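PDB 4CZW: PAN2-PAN3 deadenylation complex catalytic subunit pan2 from Neurospora crassa, which shortens mRNA poly(A) tails as the catalytic subunit of the PAN deadenylation complex, probably using two divalent metal ions in its exonuclease domain, and carries a probably inactive ubiquitin-protease-like domain. Local coordinates for residues 112-117 and 142-147; 229-234 and 290-295; 442-447 and 534-539; 590-595 and 628-633. One frame throughout, in Å; residues are numbered along the deposited sequence.

Contact 1 (112-117 and 142-147)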
loop_
_atom_site.group_PDB
_atom_site.type_symbol
_atom_site.label_atom_id
_atom_site.label_comp_id
_atom_site.label_asym_id
_atom_site.label_seq_id
_atom_site.Cartn_x
_atom_site.Cartn_y
_atom_site.Cartn_z
ATOM N N THR A 112 13.670 6.184 -3.617
ATOM C CA THR A 112 13.273 7.402 -2.918
ATOM C C THR A 112 14.487 8.077 -2.280
ATOM O O THR A 112 15.423 7.404 -1.850
ATOM C CB THR A 112 12.212 7.106 -1.832
ATOM O OG1 THR A 112 11.168 6.300 -2.390
ATOM C CG2 THR A 112 11.611 8.397 -1.290
ATOM N N SER A 113 14.471 9.405 -2.234
ATOM C CA SER A 113 15.565 10.166 -1.643
ATOM C C SER A 113 15.718 9.865 -0.154
ATOM O O SER A 113 14.730 9.649 0.548
ATOM C CB SER A 113 15.347 11.666 -1.854
ATOM O OG SER A 113 14.143 12.099 -1.244
ATOM N N ASN A 114 16.969 9.838 0.302
ATOM C CA ASN A 114 17.314 9.610 1.706
ATOM C C ASN A 114 16.887 8.242 2.240
ATOM O O ASN A 114 16.932 8.004 3.447
ATOM C CB ASN A 114 16.712 10.709 2.588
ATOM C CG ASN A 114 17.115 12.099 2.142
ATOM O OD1 ASN A 114 18.244 12.321 1.705
ATOM N ND2 ASN A 114 16.189 13.045 2.248
ATOM N N ALA A 115 16.483 7.345 1.347
ATOM C CA ALA A 115 16.071 6.005 1.752
ATOM C C ALA A 115 17.279 5.163 2.143
ATOM O O ALA A 115 17.192 4.299 3.016
ATOM C CB ALA A 115 15.291 5.330 0.638
ATOM N N SER A 116 18.409 5.426 1.494
ATOM C CA SER A 116 19.632 4.675 1.745
ATOM C C SER A 116 20.298 5.090 3.053
ATOM O O SER A 116 21.224 4.430 3.522
ATOM C CB SER A 116 20.611 4.854 0.584
ATOM O OG SER A 116 20.925 6.222 0.392
ATOM N N VAL A 117 19.823 6.185 3.639
ATOM C CA VAL A 117 20.427 6.716 4.856
ATOM C C VAL A 117 19.436 6.779 6.015
ATOM O O VAL A 117 19.778 7.228 7.108
ATOM C CB VAL A 117 21.007 8.125 4.623
ATOM C CG1 VAL A 117 21.970 8.111 3.445
ATOM C CG2 VAL A 117 19.891 9.127 4.385
ATOM N N PHE A 142 5.685 8.494 6.937
ATOM C CA PHE A 142 4.882 9.606 7.436
ATOM C C PHE A 142 5.466 10.957 7.034
ATOM O O PHE A 142 4.730 11.915 6.799
ATOM C CB PHE A 142 4.747 9.528 8.958
ATOM C CG PHE A 142 3.557 8.736 9.420
ATOM C CD1 PHE A 142 3.452 7.385 9.131
ATOM C CD2 PHE A 142 2.546 9.341 10.149
ATOM C CE1 PHE A 142 2.359 6.654 9.555
ATOM C CE2 PHE A 142 1.452 8.614 10.576
ATOM C CZ PHE A 142 1.358 7.269 10.278
ATOM N N ASP A 143 6.791 11.025 6.951
ATOM C CA ASP A 143 7.468 12.248 6.538
ATOM C C ASP A 143 7.333 12.468 5.036
ATOM O O ASP A 143 7.041 13.574 4.585
ATOM C CB ASP A 143 8.946 12.202 6.933
ATOM C CG ASP A 143 9.698 13.453 6.518
ATOM O OD1 ASP A 143 9.080 14.538 6.485
ATOM O OD2 ASP A 143 10.908 13.350 6.224
ATOM N N LYS A 144 7.541 11.405 4.266
ATOM C CA LYS A 144 7.515 11.496 2.812
ATOM C C LYS A 144 6.116 11.775 2.267
ATOM O O LYS A 144 5.944 12.628 1.399
ATOM C CB LYS A 144 8.072 10.212 2.190
ATOM C CG LYS A 144 9.586 10.106 2.259
ATOM C CD LYS A 144 10.244 11.239 1.489
ATOM C CE LYS A 144 11.760 11.162 1.559
ATOM N NZ LYS A 144 12.399 12.290 0.822
ATOM N N ILE A 145 5.120 11.059 2.776
ATOM C CA ILE A 145 3.757 11.221 2.283
ATOM C C ILE A 145 3.157 12.551 2.725
ATOM O O ILE A 145 2.184 13.025 2.142
ATOM C CB ILE A 145 2.840 10.070 2.748
ATOM C CG1 ILE A 145 2.574 10.160 4.253
ATOM C CG2 ILE A 145 3.446 8.725 2.379
ATOM C CD1 ILE A 145 1.616 9.108 4.766
ATOM N N SER A 146 3.742 13.153 3.756
ATOM C CA SER A 146 3.280 14.447 4.240
ATOM C C SER A 146 3.608 15.542 3.232
ATOM O O SER A 146 2.798 16.437 2.988
ATOM C CB SER A 146 3.905 14.772 5.598
ATOM O OG SER A 146 3.368 15.969 6.135
ATOM N N GLN A 147 4.797 15.463 2.645
ATOM C CA GLN A 147 5.223 16.445 1.655
ATOM C C GLN A 147 4.725 16.063 0.262
ATOM O O GLN A 147 4.604 16.916 -0.617
ATOM C CB GLN A 147 6.748 16.594 1.662
ATOM C CG GLN A 147 7.507 15.368 1.187
ATOM C CD GLN A 147 9.003 15.486 1.412
ATOM O OE1 GLN A 147 9.451 15.826 2.507
ATOM N NE2 GLN A 147 9.782 15.211 0.372
#
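A type II beta turn, Thr112 to Ala115, is tied by Lys144 to helix 130-149. The amino group of Lys144 donates a hydrogen bond to the hydroxyl of Ser113, with NZ 2.7 Å from OG. Lys144 reaches the turn by bending once, at chi2 (-62°), and then running straight through CD and CE. Its aliphatic part serves too: CE meets CG2 of Thr112 tip to tip at 4.0 Å and lies 3.5 Å from the carbonyl O of Ser113. Asn114 takes the third position of the turn with a positive phi of 63°, and its side chain crosses that of Lys144 at about a right angle. Within the pseudo-UCH domain, the contact thus joins the loop after helix 103-109 to a helix that comes later in the chain, with a bound zinc ion about 10 Å from the Lys144 side chain. With an alanine at Lys144, Ser113 OG would probably lose its donor from the helix, and the Thr112 methyl one of its neighbours. Thr112 OG1 is hydrogen-bonded to Ala108 O, while the Thr112 side chain also touches Leu81 and Phe140.

Contact 2 (229-234 and 290-295)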
loop_
_atom_site.group_PDB
_atom_site.type_symbol
_atom_site.label_atom_id
_atom_site.label_comp_id
_atom_site.label_asym_id
_atom_site.label_seq_id
_atom_site.Cartn_x
_atom_site.Cartn_y
_atom_site.Cartn_z
ATOM N N GLN A 229 0.097 6.434 30.959
ATOM C CA GLN A 229 1.246 7.096 31.566
ATOM C C GLN A 229 2.473 7.017 30.664
ATOM O O GLN A 229 3.250 7.967 30.573
ATOM C CB GLN A 229 1.555 6.478 32.931
ATOM C CG GLN A 229 0.491 6.735 33.985
ATOM C CD GLN A 229 0.675 5.874 35.220
ATOM O OE1 GLN A 229 1.422 4.895 35.202
ATOM N NE2 GLN A 229 -0.007 6.235 36.301
ATOM N N VAL A 230 2.642 5.877 30.001
ATOM C CA VAL A 230 3.764 5.674 29.091
ATOM C C VAL A 230 3.619 6.562 27.856
ATOM O O VAL A 230 4.597 7.130 27.367
ATOM C CB VAL A 230 3.881 4.194 28.667
ATOM C CG1 VAL A 230 4.933 4.020 27.585
ATOM C CG2 VAL A 230 4.208 3.326 29.874
ATOM N N LEU A 231 2.389 6.685 27.367
ATOM C CA LEU A 231 2.097 7.551 26.229
ATOM C C LEU A 231 2.356 9.016 26.573
ATOM O O LEU A 231 2.959 9.750 25.787
ATOM C CB LEU A 231 0.649 7.366 25.773
ATOM C CG LEU A 231 0.159 8.311 24.675
ATOM C CD1 LEU A 231 1.033 8.198 23.437
ATOM C CD2 LEU A 231 -1.293 8.028 24.333
ATOM N N LYS A 232 1.894 9.432 27.747
ATOM C CA LYS A 232 2.086 10.800 28.216
ATOM C C LYS A 232 3.567 11.136 28.360
ATOM O O LYS A 232 4.008 12.222 27.983
ATOM C CB LYS A 232 1.369 11.012 29.551
ATOM C CG LYS A 232 1.706 12.328 30.233
ATOM C CD LYS A 232 0.966 12.478 31.552
ATOM C CE LYS A 232 1.375 13.754 32.267
ATOM N NZ LYS A 232 1.159 14.962 31.423
ATOM N N ALA A 233 4.329 10.193 28.903
ATOM C CA ALA A 233 5.760 10.383 29.106
ATOM C C ALA A 233 6.500 10.482 27.776
ATOM O O ALA A 233 7.526 11.155 27.674
ATOM C CB ALA A 233 6.328 9.252 29.946
ATOM N N GLY A 234 5.973 9.807 26.760
ATOM C CA GLY A 234 6.585 9.813 25.445
ATOM C C GLY A 234 6.368 11.116 24.703
ATOM O O GLY A 234 7.295 11.660 24.103
ATOM N N GLU A 290 -7.848 -0.609 23.860
ATOM C CA GLU A 290 -8.294 -0.402 22.489
ATOM C C GLU A 290 -8.873 0.997 22.325
ATOM O O GLU A 290 -9.254 1.400 21.227
ATOM C CB GLU A 290 -9.334 -1.450 22.087
ATOM C CG GLU A 290 -10.620 -1.386 22.892
ATOM C CD GLU A 290 -11.771 -2.098 22.206
ATOM O OE1 GLU A 290 -12.039 -1.794 21.025
ATOM O OE2 GLU A 290 -12.404 -2.963 22.848
ATOM N N GLU A 291 -8.930 1.737 23.427
ATOM C CA GLU A 291 -9.526 3.065 23.420
ATOM C C GLU A 291 -8.867 3.976 24.450
ATOM O O GLU A 291 -8.767 3.627 25.627
ATOM C CB GLU A 291 -11.030 2.964 23.684
ATOM C CG GLU A 291 -11.832 4.161 23.214
ATOM C CD GLU A 291 -13.326 3.930 23.317
ATOM O OE1 GLU A 291 -13.791 3.505 24.395
ATOM O OE2 GLU A 291 -14.035 4.172 22.319
ATOM N N ILE A 292 -8.413 5.141 24.001
ATOM C CA ILE A 292 -7.794 6.118 24.891
ATOM C C ILE A 292 -8.368 7.513 24.672
ATOM O O ILE A 292 -8.891 7.820 23.600
ATOM C CB ILE A 292 -6.263 6.180 24.701
ATOM C CG1 ILE A 292 -5.916 6.534 23.253
ATOM C CG2 ILE A 292 -5.616 4.866 25.100
ATOM C CD1 ILE A 292 -4.430 6.633 22.988
ATOM N N GLY A 293 -8.269 8.351 25.697
ATOM C CA GLY A 293 -8.685 9.737 25.596
ATOM C C GLY A 293 -7.548 10.653 26.002
ATOM O O GLY A 293 -6.926 10.450 27.044
ATOM N N ILE A 294 -7.270 11.660 25.179
ATOM C CA ILE A 294 -6.139 12.548 25.429
ATOM C C ILE A 294 -6.564 14.005 25.618
ATOM O O ILE A 294 -7.341 14.546 24.831
ATOM C CB ILE A 294 -5.107 12.466 24.285
ATOM C CG1 ILE A 294 -4.640 11.021 24.090
ATOM C CG2 ILE A 294 -3.920 13.370 24.572
ATOM C CD1 ILE A 294 -3.604 10.848 22.999
ATOM N N ILE A 295 -6.047 14.626 26.676
ATOM C CA ILE A 295 -6.323 16.028 26.972
ATOM C C ILE A 295 -5.083 16.896 26.771
ATOM O O ILE A 295 -4.043 16.642 27.374
ATOM C CB ILE A 295 -6.823 16.223 28.423
ATOM C CG1 ILE A 295 -7.943 15.237 28.760
ATOM C CG2 ILE A 295 -7.294 17.652 28.632
ATOM C CD1 ILE A 295 -8.787 15.664 29.946
#
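Leu231 has CG anti to the backbone N (chi1 174°), which presents one methyl, CD2, to Ile292 and Ile294 on the strand. The two isoleucines reach that methyl by different first torsions. In Ile292, CG1 sits between the backbone N and the carbonyl carbon (chi1 58°), whereas in Ile294 it lies beside the N and opposite the carbonyl carbon (chi1 -56°). Both chains are then extended, and their CD1 methyls end 4.3 Å apart, Ile292 CD1 to Ile294 CD1. Leu231 CD2 fits against this pair, 3.7 Å from Ile292 CD1 and 3.9 Å from Ile294 CD1. The leucine side chain crosses that of Ile292 obliquely and that of Ile294 at about a right angle. Residues two apart on a strand share a face, which is why one leucine can touch both, with Gly293 between them. The same apolar layer continues into Cys303 and Leu269 around Leu231, and into Leu267 and Ile263 around Ile294. The next helix residue, Lys232, makes a cation-pi contact with Tyr302, its NZ also bonding Val301 O and pairing with Glu236. Strand 291-297 lies between strands 300-305 and 321-334, so the whole is a helix laid on the mixed beta sheet of the ubiquitin-protease-like domain, here a scaffold predicted to lack catalysis.

Contact 3 (442-447 and 534-539)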
loop_
_atom_site.group_PDB
_atom_site.type_symbol
_atom_site.label_atom_id
_atom_site.label_comp_id
_atom_site.label_asym_id
_atom_site.label_seq_id
_atom_site.Cartn_x
_atom_site.Cartn_y
_atom_site.Cartn_z
ATOM N N ILE A 442 -11.288 -2.667 -23.521
ATOM C CA ILE A 442 -9.936 -2.441 -24.017
ATOM C C ILE A 442 -9.124 -3.736 -24.043
ATOM O O ILE A 442 -9.201 -4.550 -23.123
ATOM C CB ILE A 442 -9.191 -1.386 -23.168
ATOM C CG1 ILE A 442 -9.203 -1.775 -21.688
ATOM C CG2 ILE A 442 -9.818 -0.012 -23.353
ATOM C CD1 ILE A 442 -8.493 -0.783 -20.795
ATOM N N ALA A 443 -8.357 -3.923 -25.113
ATOM C CA ALA A 443 -7.491 -5.089 -25.246
ATOM C C ALA A 443 -6.076 -4.747 -24.796
ATOM O O ALA A 443 -5.510 -3.741 -25.222
ATOM C CB ALA A 443 -7.490 -5.595 -26.679
ATOM N N ILE A 444 -5.504 -5.585 -23.937
ATOM C CA ILE A 444 -4.204 -5.287 -23.345
ATOM C C ILE A 444 -3.265 -6.497 -23.335
ATOM O O ILE A 444 -3.690 -7.629 -23.098
ATOM C CB ILE A 444 -4.371 -4.749 -21.900
ATOM C CG1 ILE A 444 -3.015 -4.392 -21.285
ATOM C CG2 ILE A 444 -5.124 -5.750 -21.029
ATOM C CD1 ILE A 444 -3.105 -3.835 -19.883
ATOM N N ASP A 445 -1.990 -6.244 -23.617
ATOM C CA ASP A 445 -0.948 -7.260 -23.514
ATOM C C ASP A 445 0.386 -6.599 -23.176
ATOM O O ASP A 445 0.622 -5.447 -23.539
ATOM C CB ASP A 445 -0.833 -8.062 -24.812
ATOM C CG ASP A 445 0.160 -9.202 -24.704
ATOM O OD1 ASP A 445 0.181 -9.876 -23.653
ATOM O OD2 ASP A 445 0.929 -9.417 -25.665
ATOM N N THR A 446 1.255 -7.324 -22.476
ATOM C CA THR A 446 2.536 -6.767 -22.051
ATOM C C THR A 446 3.717 -7.657 -22.432
ATOM O O THR A 446 3.538 -8.799 -22.854
ATOM C CB THR A 446 2.570 -6.539 -20.524
ATOM O OG1 THR A 446 2.489 -7.799 -19.847
ATOM C CG2 THR A 446 1.415 -5.650 -20.082
ATOM N N GLU A 447 4.924 -7.118 -22.283
ATOM C CA GLU A 447 6.150 -7.873 -22.524
ATOM C C GLU A 447 7.050 -7.824 -21.292
ATOM O O GLU A 447 7.134 -6.796 -20.619
ATOM C CB GLU A 447 6.891 -7.329 -23.748
ATOM C CG GLU A 447 6.064 -7.307 -25.027
ATOM C CD GLU A 447 5.703 -8.696 -25.526
ATOM O OE1 GLU A 447 6.362 -9.675 -25.118
ATOM O OE2 GLU A 447 4.756 -8.806 -26.333
ATOM N N LYS A 534 0.079 4.451 -14.017
ATOM C CA LYS A 534 -0.967 5.421 -13.715
ATOM C C LYS A 534 -2.103 5.337 -14.727
ATOM O O LYS A 534 -3.274 5.445 -14.366
ATOM C CB LYS A 534 -0.389 6.836 -13.686
ATOM C CG LYS A 534 -1.347 7.897 -13.174
ATOM C CD LYS A 534 -0.705 9.274 -13.209
ATOM C CE LYS A 534 -1.637 10.342 -12.661
ATOM N NZ LYS A 534 -1.923 10.142 -11.213
ATOM N N LYS A 535 -1.749 5.135 -15.992
ATOM C CA LYS A 535 -2.736 4.996 -17.056
ATOM C C LYS A 535 -3.626 3.784 -16.817
ATOM O O LYS A 535 -4.852 3.880 -16.863
ATOM C CB LYS A 535 -2.048 4.878 -18.418
ATOM C CG LYS A 535 -1.159 6.056 -18.773
ATOM C CD LYS A 535 -0.484 5.845 -20.115
ATOM C CE LYS A 535 0.438 7.003 -20.458
ATOM N NZ LYS A 535 1.131 6.789 -21.758
ATOM N N LEU A 536 -2.997 2.642 -16.556
ATOM C CA LEU A 536 -3.722 1.399 -16.324
ATOM C C LEU A 536 -4.578 1.482 -15.065
ATOM O O LEU A 536 -5.699 0.975 -15.034
ATOM C CB LEU A 536 -2.747 0.225 -16.221
ATOM C CG LEU A 536 -1.813 0.029 -17.416
ATOM C CD1 LEU A 536 -0.943 -1.204 -17.225
ATOM C CD2 LEU A 536 -2.609 -0.065 -18.708
ATOM N N TRP A 537 -4.046 2.130 -14.032
ATOM C CA TRP A 537 -4.758 2.277 -12.767
ATOM C C TRP A 537 -6.012 3.128 -12.937
ATOM O O TRP A 537 -7.054 2.837 -12.349
ATOM C CB TRP A 537 -3.846 2.890 -11.702
ATOM C CG TRP A 537 -4.495 2.998 -10.356
ATOM C CD1 TRP A 537 -4.675 1.993 -9.450
ATOM C CD2 TRP A 537 -5.052 4.177 -9.761
ATOM N NE1 TRP A 537 -5.309 2.471 -8.330
ATOM C CE2 TRP A 537 -5.551 3.810 -8.495
ATOM C CE3 TRP A 537 -5.177 5.508 -10.174
ATOM C CZ2 TRP A 537 -6.164 4.724 -7.640
ATOM C CZ3 TRP A 537 -5.786 6.413 -9.324
ATOM C CH2 TRP A 537 -6.272 6.017 -8.071
ATOM N N VAL A 538 -5.903 4.182 -13.740
ATOM C CA VAL A 538 -7.042 5.045 -14.033
ATOM C C VAL A 538 -8.111 4.273 -14.803
ATOM O O VAL A 538 -9.299 4.356 -14.485
ATOM C CB VAL A 538 -6.615 6.291 -14.843
ATOM C CG1 VAL A 538 -7.826 6.982 -15.450
ATOM C CG2 VAL A 538 -5.838 7.254 -13.961
ATOM N N LEU A 539 -7.677 3.508 -15.799
ATOM C CA LEU A 539 -8.587 2.727 -16.632
ATOM C C LEU A 539 -9.372 1.701 -15.818
ATOM O O LEU A 539 -10.530 1.415 -16.123
ATOM C CB LEU A 539 -7.812 2.026 -17.751
ATOM C CG LEU A 539 -7.234 2.937 -18.836
ATOM C CD1 LEU A 539 -6.336 2.154 -19.779
ATOM C CD2 LEU A 539 -8.351 3.629 -19.603
#
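Strand 441-451 and helix 529-541 run in roughly opposite senses here: Ile442 faces Leu539 and Ile444 faces Leu536, with CA atoms of the first pair 9.1 Å apart and of the second 9.7 Å. Methyls do the touching at both points. Ile442 CD1 lies 3.8 Å from Leu539 CD1, and the two side chains slant past each other; the same isoleucine methyl also comes within 4.2 Å of Leu539 CB. Ile444 CD1 reaches Leu536 CD2 at 4.0 Å. Its CG1 is set opposite the backbone N (chi1 -178°), and the chain runs extended from there to the methyl. Leu536 does not start out aimed at the strand, but its CG, turned beside the backbone N (chi1 -56°), brings CD2 across. Val479 on the adjoining strand 471-481 touches Ile442, Ile444 and Leu536, adding to the apolar layer. Asp445, next after Ile444, takes no part in the packing, nor does Glu447; in this DEDD-type nuclease with its RNase H-like sheet, both probably bind a catalytic divalent metal, with Asp554 and Asp607. Thr446 OG1 is hydrogen-bonded to Asp554, linking the strand to another probable ligand. Between segments 442-447 and 534-539 no hydrogen bond or salt bridge forms, so the strand that carries probable metal ligands meets the helix by apolar packing of four side chains, without any directional bond.

Contact 4 (590-595 and 628-633)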
loop_
_atom_site.group_PDB
_atom_site.type_symbol
_atom_site.label_atom_id
_atom_site.label_comp_id
_atom_site.label_asym_id
_atom_site.label_seq_id
_atom_site.Cartn_x
_atom_site.Cartn_y
_atom_site.Cartn_z
ATOM N N TRP A 590 -4.709 -19.934 -34.724
ATOM C CA TRP A 590 -4.488 -20.806 -35.870
ATOM C C TRP A 590 -5.743 -21.586 -36.248
ATOM O O TRP A 590 -5.992 -21.846 -37.424
ATOM C CB TRP A 590 -3.338 -21.776 -35.583
ATOM C CG TRP A 590 -3.132 -22.807 -36.651
ATOM C CD1 TRP A 590 -2.611 -22.605 -37.897
ATOM C CD2 TRP A 590 -3.431 -24.207 -36.564
ATOM N NE1 TRP A 590 -2.573 -23.789 -38.592
ATOM C CE2 TRP A 590 -3.070 -24.789 -37.796
ATOM C CE3 TRP A 590 -3.971 -25.022 -35.566
ATOM C CZ2 TRP A 590 -3.232 -26.148 -38.055
ATOM C CZ3 TRP A 590 -4.131 -26.373 -35.826
ATOM C CH2 TRP A 590 -3.762 -26.921 -37.061
ATOM N N TYR A 591 -6.536 -21.950 -35.246
ATOM C CA TYR A 591 -7.696 -22.806 -35.467
ATOM C C TYR A 591 -8.972 -22.012 -35.731
ATOM O O TYR A 591 -9.848 -22.464 -36.468
ATOM C CB TYR A 591 -7.900 -23.734 -34.267
ATOM C CG TYR A 591 -8.953 -24.797 -34.486
ATOM C CD1 TYR A 591 -8.669 -25.938 -35.224
ATOM C CD2 TYR A 591 -10.228 -24.662 -33.952
ATOM C CE1 TYR A 591 -9.626 -26.913 -35.428
ATOM C CE2 TYR A 591 -11.192 -25.632 -34.150
ATOM C CZ TYR A 591 -10.884 -26.755 -34.889
ATOM O OH TYR A 591 -11.838 -27.727 -35.091
ATOM N N LEU A 592 -9.075 -20.831 -35.132
ATOM C CA LEU A 592 -10.292 -20.033 -35.244
ATOM C C LEU A 592 -10.144 -18.874 -36.228
ATOM O O LEU A 592 -11.130 -18.407 -36.796
ATOM C CB LEU A 592 -10.701 -19.494 -33.872
ATOM C CG LEU A 592 -10.926 -20.534 -32.771
ATOM C CD1 LEU A 592 -11.310 -19.858 -31.466
ATOM C CD2 LEU A 592 -11.986 -21.544 -33.188
ATOM N N LEU A 593 -8.913 -18.415 -36.429
ATOM C CA LEU A 593 -8.664 -17.283 -37.315
ATOM C C LEU A 593 -7.832 -17.680 -38.530
ATOM O O LEU A 593 -7.647 -16.878 -39.446
ATOM C CB LEU A 593 -7.960 -16.153 -36.558
ATOM C CG LEU A 593 -8.676 -15.570 -35.339
ATOM C CD1 LEU A 593 -7.771 -14.588 -34.610
ATOM C CD2 LEU A 593 -9.974 -14.897 -35.752
ATOM N N LYS A 594 -7.341 -18.917 -38.528
ATOM C CA LYS A 594 -6.439 -19.411 -39.569
ATOM C C LYS A 594 -5.231 -18.495 -39.745
ATOM O O LYS A 594 -4.857 -18.157 -40.868
ATOM C CB LYS A 594 -7.176 -19.563 -40.905
ATOM C CG LYS A 594 -8.024 -20.818 -41.019
ATOM C CD LYS A 594 -9.505 -20.487 -41.063
ATOM C CE LYS A 594 -10.331 -21.709 -41.433
ATOM N NZ LYS A 594 -11.792 -21.423 -41.408
ATOM N N GLU A 595 -4.623 -18.097 -38.631
ATOM C CA GLU A 595 -3.475 -17.199 -38.665
ATOM C C GLU A 595 -2.258 -17.798 -37.969
ATOM O O GLU A 595 -2.385 -18.522 -36.982
ATOM C CB GLU A 595 -3.824 -15.858 -38.015
ATOM C CG GLU A 595 -4.944 -15.094 -38.699
ATOM C CD GLU A 595 -5.189 -13.738 -38.066
ATOM O OE1 GLU A 595 -4.339 -13.293 -37.265
ATOM O OE2 GLU A 595 -6.231 -13.118 -38.366
ATOM N N HIS A 628 -20.702 -24.618 -28.724
ATOM C CA HIS A 628 -20.538 -25.932 -28.111
ATOM C C HIS A 628 -19.789 -26.881 -29.038
ATOM O O HIS A 628 -18.903 -27.616 -28.604
ATOM C CB HIS A 628 -21.896 -26.531 -27.739
ATOM C CG HIS A 628 -21.818 -27.949 -27.266
ATOM N ND1 HIS A 628 -21.280 -28.299 -26.047
ATOM C CD2 HIS A 628 -22.203 -29.108 -27.853
ATOM C CE1 HIS A 628 -21.341 -29.611 -25.900
ATOM N NE2 HIS A 628 -21.896 -30.125 -26.983
ATOM N N ASP A 629 -20.148 -26.853 -30.317
ATOM C CA ASP A 629 -19.509 -27.705 -31.312
ATOM C C ASP A 629 -18.053 -27.309 -31.529
ATOM O O ASP A 629 -17.184 -28.168 -31.680
ATOM C CB ASP A 629 -20.277 -27.645 -32.634
ATOM C CG ASP A 629 -21.692 -28.177 -32.510
ATOM O OD1 ASP A 629 -21.907 -29.117 -31.716
ATOM O OD2 ASP A 629 -22.589 -27.655 -33.205
ATOM N N VAL A 630 -17.793 -26.006 -31.543
ATOM C CA VAL A 630 -16.437 -25.496 -31.713
ATOM C C VAL A 630 -15.562 -25.873 -30.521
ATOM O O VAL A 630 -14.425 -26.318 -30.687
ATOM C CB VAL A 630 -16.431 -23.963 -31.891
ATOM C CG1 VAL A 630 -15.008 -23.424 -31.857
ATOM C CG2 VAL A 630 -17.122 -23.576 -33.189
ATOM N N LEU A 631 -16.107 -25.701 -29.321
ATOM C CA LEU A 631 -15.384 -26.011 -28.094
ATOM C C LEU A 631 -15.039 -27.497 -28.019
ATOM O O LEU A 631 -13.968 -27.870 -27.540
ATOM C CB LEU A 631 -16.204 -25.592 -26.871
ATOM C CG LEU A 631 -15.479 -25.610 -25.524
ATOM C CD1 LEU A 631 -14.225 -24.751 -25.584
ATOM C CD2 LEU A 631 -16.403 -25.134 -24.416
ATOM N N GLU A 632 -15.948 -28.338 -28.500
ATOM C CA GLU A 632 -15.706 -29.776 -28.564
ATOM C C GLU A 632 -14.608 -30.096 -29.570
ATOM O O GLU A 632 -13.765 -30.962 -29.333
ATOM C CB GLU A 632 -16.987 -30.528 -28.933
ATOM C CG GLU A 632 -18.038 -30.563 -27.834
ATOM C CD GLU A 632 -17.608 -31.391 -26.638
ATOM O OE1 GLU A 632 -16.768 -32.299 -26.810
ATOM O OE2 GLU A 632 -18.115 -31.136 -25.526
ATOM N N ALA A 633 -14.625 -29.389 -30.695
ATOM C CA ALA A 633 -13.648 -29.600 -31.755
ATOM C C ALA A 633 -12.247 -29.199 -31.305
ATOM O O ALA A 633 -11.258 -29.810 -31.708
ATOM C CB ALA A 633 -14.047 -28.826 -33.001
#
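Tyr591 and Leu592 of helix 585-592 meet Ala633 and Val630 of helix 627-634, and no hydrogen bond links the two segments. The aliphatic pair is simple: Leu592 CD2 touches Val630 CG1 at 3.8 Å, the two side chains set at a slant to one another. The CB bond of Leu592 does not aim at the other helix, but CG lies beside its backbone N (chi1 -57°), and from there CD2 reaches across. Leu592 also touches Phe574, and Val630 touches Phe621 of helix 604-623. The aromatic contact is made by the far end of the phenol. Tyr591 carries its ring opposite the backbone N (chi1 -172°), which extends it toward the second helix until OH lies by Ala633 CB and ring atom CZ is 4.2 Å from that same methyl. The methyl approaches the ring obliquely. Val630 and Ala633 are three residues apart on one side of their helix, whereas their partners are neighbours in sequence. After them the chain leaves helical geometry at Lys594, where phi is positive (54°). This is modest surface packing between helix 585-592 and the last helix, 627-634, at the C-terminal end of the exonuclease part, away from the catalytic acids.

Read from the N terminus, the four contacts follow in series; none contains or crosses another. Contact 1 closes a short loop of 24 residues within the ubiquitin-protease-like domain, and contact 2 a longer one of 55, rich in strands, which ties a helix to that domain's sheet. The chain then passes to the exonuclease domain, where contact 3 spans 86 residues to bring the first strand of the sheet against a later helix, and contact 4 closes 32 residues at the C-terminal end. Contacts 3 and 4 lie on the same side of the chain's centre, nearest atoms about 12 Å apart, while contacts 2 and 4 stand with centres about 69 Å apart.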